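Local coordinates for protein DyP (Bjerkandera adusta, PDB 3MM3) that binds heme b and, as a dye-decolorizing peroxidase of the DyP-type family, uses hydrogen peroxide to oxidise dyes and other substrates, at residues Ser330-Gly335 with Gly353-Glu358. The protein carries 1 engineered substitution. Sequence-based numbering, arbitrary orientation.
With HEM (protoporphyrin IX containing Fe), chain B; CYN (cyanide ion), chain C.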
loop_
_atom_site.group_PDB
_atom_site.type_symbol
_atom_site.label_atom_id
_atom_site.label_comp_id
_atom_site.label_asym_id
_atom_site.label_seq_id
_atom_site.Cartn_x
_atom_site.Cartn_y
_atom_site.Cartn_z
ATOM N N SER A 330 -1.691 4.124 0.511
ATOM C CA SER A 330 -2.142 4.821 1.727
ATOM C C SER A 330 -2.235 3.859 2.911
ATOM O O SER A 330 -3.298 3.699 3.513
ATOM C CB SER A 330 -3.473 5.566 1.486
ATOM O OG SER A 330 -3.743 6.520 2.519
ATOM N N SER A 331 -1.108 3.236 3.241
ATOM C CA SER A 331 -1.070 2.203 4.283
ATOM C C SER A 331 -0.861 2.743 5.695
ATOM O O SER A 331 -0.452 3.887 5.886
ATOM C CB SER A 331 0.003 1.177 3.947
ATOM O OG SER A 331 -0.169 0.712 2.616
ATOM N N ILE A 332 -1.148 1.910 6.689
ATOM C CA ILE A 332 -0.925 2.275 8.080
ATOM C C ILE A 332 -0.557 1.024 8.884
ATOM O O ILE A 332 -1.159 -0.038 8.695
ATOM C CB ILE A 332 -2.160 2.999 8.682
ATOM C CG1 ILE A 332 -1.796 3.688 10.010
ATOM C CG2 ILE A 332 -3.370 2.058 8.769
ATOM C CD1 ILE A 332 -2.863 4.638 10.529
ATOM N N PRO A 333 0.436 1.134 9.787
ATOM C CA PRO A 333 0.768 0.020 10.665
ATOM C C PRO A 333 -0.379 -0.296 11.612
ATOM O O PRO A 333 -1.226 0.569 11.859
ATOM C CB PRO A 333 1.977 0.545 11.458
ATOM C CG PRO A 333 2.576 1.585 10.581
ATOM C CD PRO A 333 1.384 2.255 9.955
ATOM N N TYR A 334 -0.413 -1.518 12.132
ATOM C CA TYR A 334 -1.336 -1.860 13.216
ATOM C C TYR A 334 -0.607 -2.667 14.268
ATOM O O TYR A 334 0.425 -3.291 13.982
ATOM C CB TYR A 334 -2.575 -2.614 12.702
ATOM C CG TYR A 334 -2.346 -4.087 12.424
ATOM C CD1 TYR A 334 -2.479 -5.028 13.443
ATOM C CD2 TYR A 334 -1.997 -4.540 11.156
ATOM C CE1 TYR A 334 -2.272 -6.376 13.203
ATOM C CE2 TYR A 334 -1.795 -5.887 10.907
ATOM C CZ TYR A 334 -1.927 -6.802 11.934
ATOM O OH TYR A 334 -1.715 -8.136 11.659
ATOM N N GLY A 335 -1.160 -2.661 15.476
ATOM C CA GLY A 335 -0.678 -3.511 16.546
ATOM C C GLY A 335 0.301 -2.805 17.451
ATOM O O GLY A 335 0.798 -1.726 17.127
ATOM N N GLY A 353 1.367 -5.505 12.293
ATOM C CA GLY A 353 1.620 -5.563 10.858
ATOM C C GLY A 353 1.257 -4.300 10.130
ATOM O O GLY A 353 1.422 -3.197 10.660
ATOM N N LEU A 354 0.753 -4.473 8.914
ATOM C CA LEU A 354 0.474 -3.361 8.019
ATOM C C LEU A 354 -0.899 -3.547 7.402
ATOM O O LEU A 354 -1.213 -4.621 6.898
ATOM C CB LEU A 354 1.526 -3.263 6.902
ATOM C CG LEU A 354 1.511 -1.974 6.065
ATOM C CD1 LEU A 354 1.898 -0.756 6.928
ATOM C CD2 LEU A 354 2.452 -2.091 4.892
ATOM N N LEU A 355 -1.712 -2.499 7.467
ATOM C CA LEU A 355 -2.958 -2.440 6.717
ATOM C C LEU A 355 -2.623 -1.693 5.436
ATOM O O LEU A 355 -2.455 -0.471 5.431
ATOM C CB LEU A 355 -4.061 -1.726 7.529
ATOM C CG LEU A 355 -4.278 -2.329 8.925
ATOM C CD1 LEU A 355 -5.332 -1.534 9.666
ATOM C CD2 LEU A 355 -4.676 -3.809 8.863
ATOM N N PHE A 356 -2.488 -2.455 4.359
ATOM C CA PHE A 356 -1.930 -1.963 3.107
ATOM C C PHE A 356 -3.035 -1.593 2.129
ATOM O O PHE A 356 -3.997 -2.341 1.940
ATOM C CB PHE A 356 -1.011 -3.044 2.548
ATOM C CG PHE A 356 -0.495 -2.781 1.164
ATOM C CD1 PHE A 356 0.753 -2.194 0.974
ATOM C CD2 PHE A 356 -1.235 -3.176 0.045
ATOM C CE1 PHE A 356 1.246 -1.976 -0.321
ATOM C CE2 PHE A 356 -0.750 -2.972 -1.247
ATOM C CZ PHE A 356 0.500 -2.377 -1.434
ATOM N N VAL A 357 -2.862 -0.436 1.498
ATOM C CA VAL A 357 -3.861 0.124 0.603
ATOM C C VAL A 357 -3.144 0.639 -0.638
ATOM O O VAL A 357 -2.231 1.461 -0.539
ATOM C CB VAL A 357 -4.602 1.293 1.319
ATOM C CG1 VAL A 357 -5.513 2.030 0.379
ATOM C CG2 VAL A 357 -5.403 0.788 2.514
ATOM N N GLU A 358 -3.556 0.159 -1.803
ATOM C CA GLU A 358 -2.989 0.653 -3.056
ATOM C C GLU A 358 -4.118 0.941 -4.045
ATOM O O GLU A 358 -5.000 0.099 -4.241
ATOM C CB GLU A 358 -1.994 -0.360 -3.609
ATOM C CG GLU A 358 -1.084 0.188 -4.656
ATOM C CD GLU A 358 0.142 -0.686 -4.921
ATOM O OE1 GLU A 358 0.077 -1.913 -4.751
ATOM O OE2 GLU A 358 1.195 -0.135 -5.319
HETATM C CHA HEM B . 7.777 1.343 -0.842
HETATM C CHB HEM B . 7.448 -1.336 3.160
HETATM C CHC HEM B . 4.235 -4.206 0.975
HETATM C CHD HEM B . 4.624 -1.620 -3.069
HETATM C C1A HEM B . 7.994 0.854 0.415
HETATM C C2A HEM B . 8.918 1.399 1.379
HETATM C C3A HEM B . 8.834 0.650 2.481
HETATM C C4A HEM B . 7.842 -0.370 2.259
HETATM C CMA HEM B . 9.622 0.821 3.791
HETATM C CAA HEM B . 9.852 2.604 1.123
HETATM C CBA HEM B . 9.140 3.958 1.210
HETATM C CGA HEM B . 8.801 4.527 -0.150
HETATM O O1A HEM B . 9.625 4.394 -1.079
HETATM O O2A HEM B . 7.739 5.140 -0.305
HETATM C C1B HEM B . 6.544 -2.342 2.930
HETATM C C2B HEM B . 6.092 -3.312 3.901
HETATM C C3B HEM B . 5.196 -4.101 3.299
HETATM C C4B HEM B . 5.049 -3.636 1.929
HETATM C CMB HEM B . 6.605 -3.393 5.352
HETATM C CAB HEM B . 4.416 -5.288 3.894
HETATM C CBB HEM B . 4.138 -5.394 5.199
HETATM C C1C HEM B . 4.106 -3.793 -0.328
HETATM C C2C HEM B . 3.336 -4.469 -1.352
HETATM C C3C HEM B . 3.460 -3.748 -2.487
HETATM C C4C HEM B . 4.300 -2.615 -2.192
HETATM C CMC HEM B . 2.521 -5.760 -1.107
HETATM C CAC HEM B . 2.837 -4.010 -3.874
HETATM C CBC HEM B . 2.670 -5.247 -4.338
HETATM C C1D HEM B . 5.437 -0.553 -2.805
HETATM C C2D HEM B . 5.680 0.516 -3.729
HETATM C C3D HEM B . 6.658 1.422 -3.049
HETATM C C4D HEM B . 6.921 0.816 -1.774
HETATM C CMD HEM B . 5.077 0.741 -5.127
HETATM C CAD HEM B . 7.237 2.706 -3.639
HETATM C CBD HEM B . 8.349 2.301 -4.604
HETATM C CGD HEM B . 8.893 3.490 -5.360
HETATM O O1D HEM B . 10.140 3.648 -5.404
HETATM O O2D HEM B . 8.104 4.280 -5.929
HETATM N NA HEM B . 7.343 -0.211 0.991
HETATM N NB HEM B . 5.888 -2.554 1.723
HETATM N NC HEM B . 4.702 -2.681 -0.875
HETATM N ND HEM B . 6.174 -0.348 -1.636
HETATM FE FE HEM B . 6.040 -1.478 0.048
HETATM C C CYN C . 4.478 -0.383 0.799
HETATM N N CYN C . 3.640 0.212 1.311
#
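I332 and L355 exchange two backbone hydrogen bonds, I332 N to L355 O and L355 N to I332 O (2.8 Å), and Y334 and G353 form a second such antiparallel pair; P333 and L354 lie between them as a non-hydrogen-bonded pair. Beyond I332 the regular pattern breaks. There the hydroxyl of S331 stands in for a carbonyl and accepts the N-H of V357 (N to OG 3.1 Å, 159°). A chi1 of -51°, with OG opposite the carbonyl carbon, turns the hydroxyl to that amide. S330 N donates a further hydrogen bond to V357 O at 2.9 Å, beyond the point where the strand departs from regular pairing.

The side chains pack differently on the two faces. I332 and L355 run side by side, and Y334 CD2 meets L355 CD2 at 3.6 Å. The Y334 ring lies across the G353 backbone, with G353 N 3.4 Å above the centre of one ring face; a CB on G353 would collide with Y334 CE2. A leucine in place of Y334 would probably leave the G353 backbone poorly covered and D351, hydrogen-bonded to the tyrosine hydroxyl, without that partner.

On the other face L354 reaches back with CD1 to I332 O (3.6 Å), while its CD2 touches the heme vinyl carbon CBB. F356 sets its CE1 3.4 Å from heme C1C, and the cyanide lies at its ring edge; S331 OG approaches CD1 obliquely. The cyanide, bound through its carbon to the heme iron, is hydrogen-bonded to R329 and to N171, the engineered substitution.

Strand 328-334 is an edge strand of a four-stranded antiparallel sheet in the ferredoxin-like C-terminal half; strand 353-360 continues it into strand 216-225. P333 makes a backbone hydrogen bond to S155 of strand 146-155, linking this edge to the other sheet. F26 of strand 23-31 packs on L355 and V357, and F367 of helix 367-375 on F356.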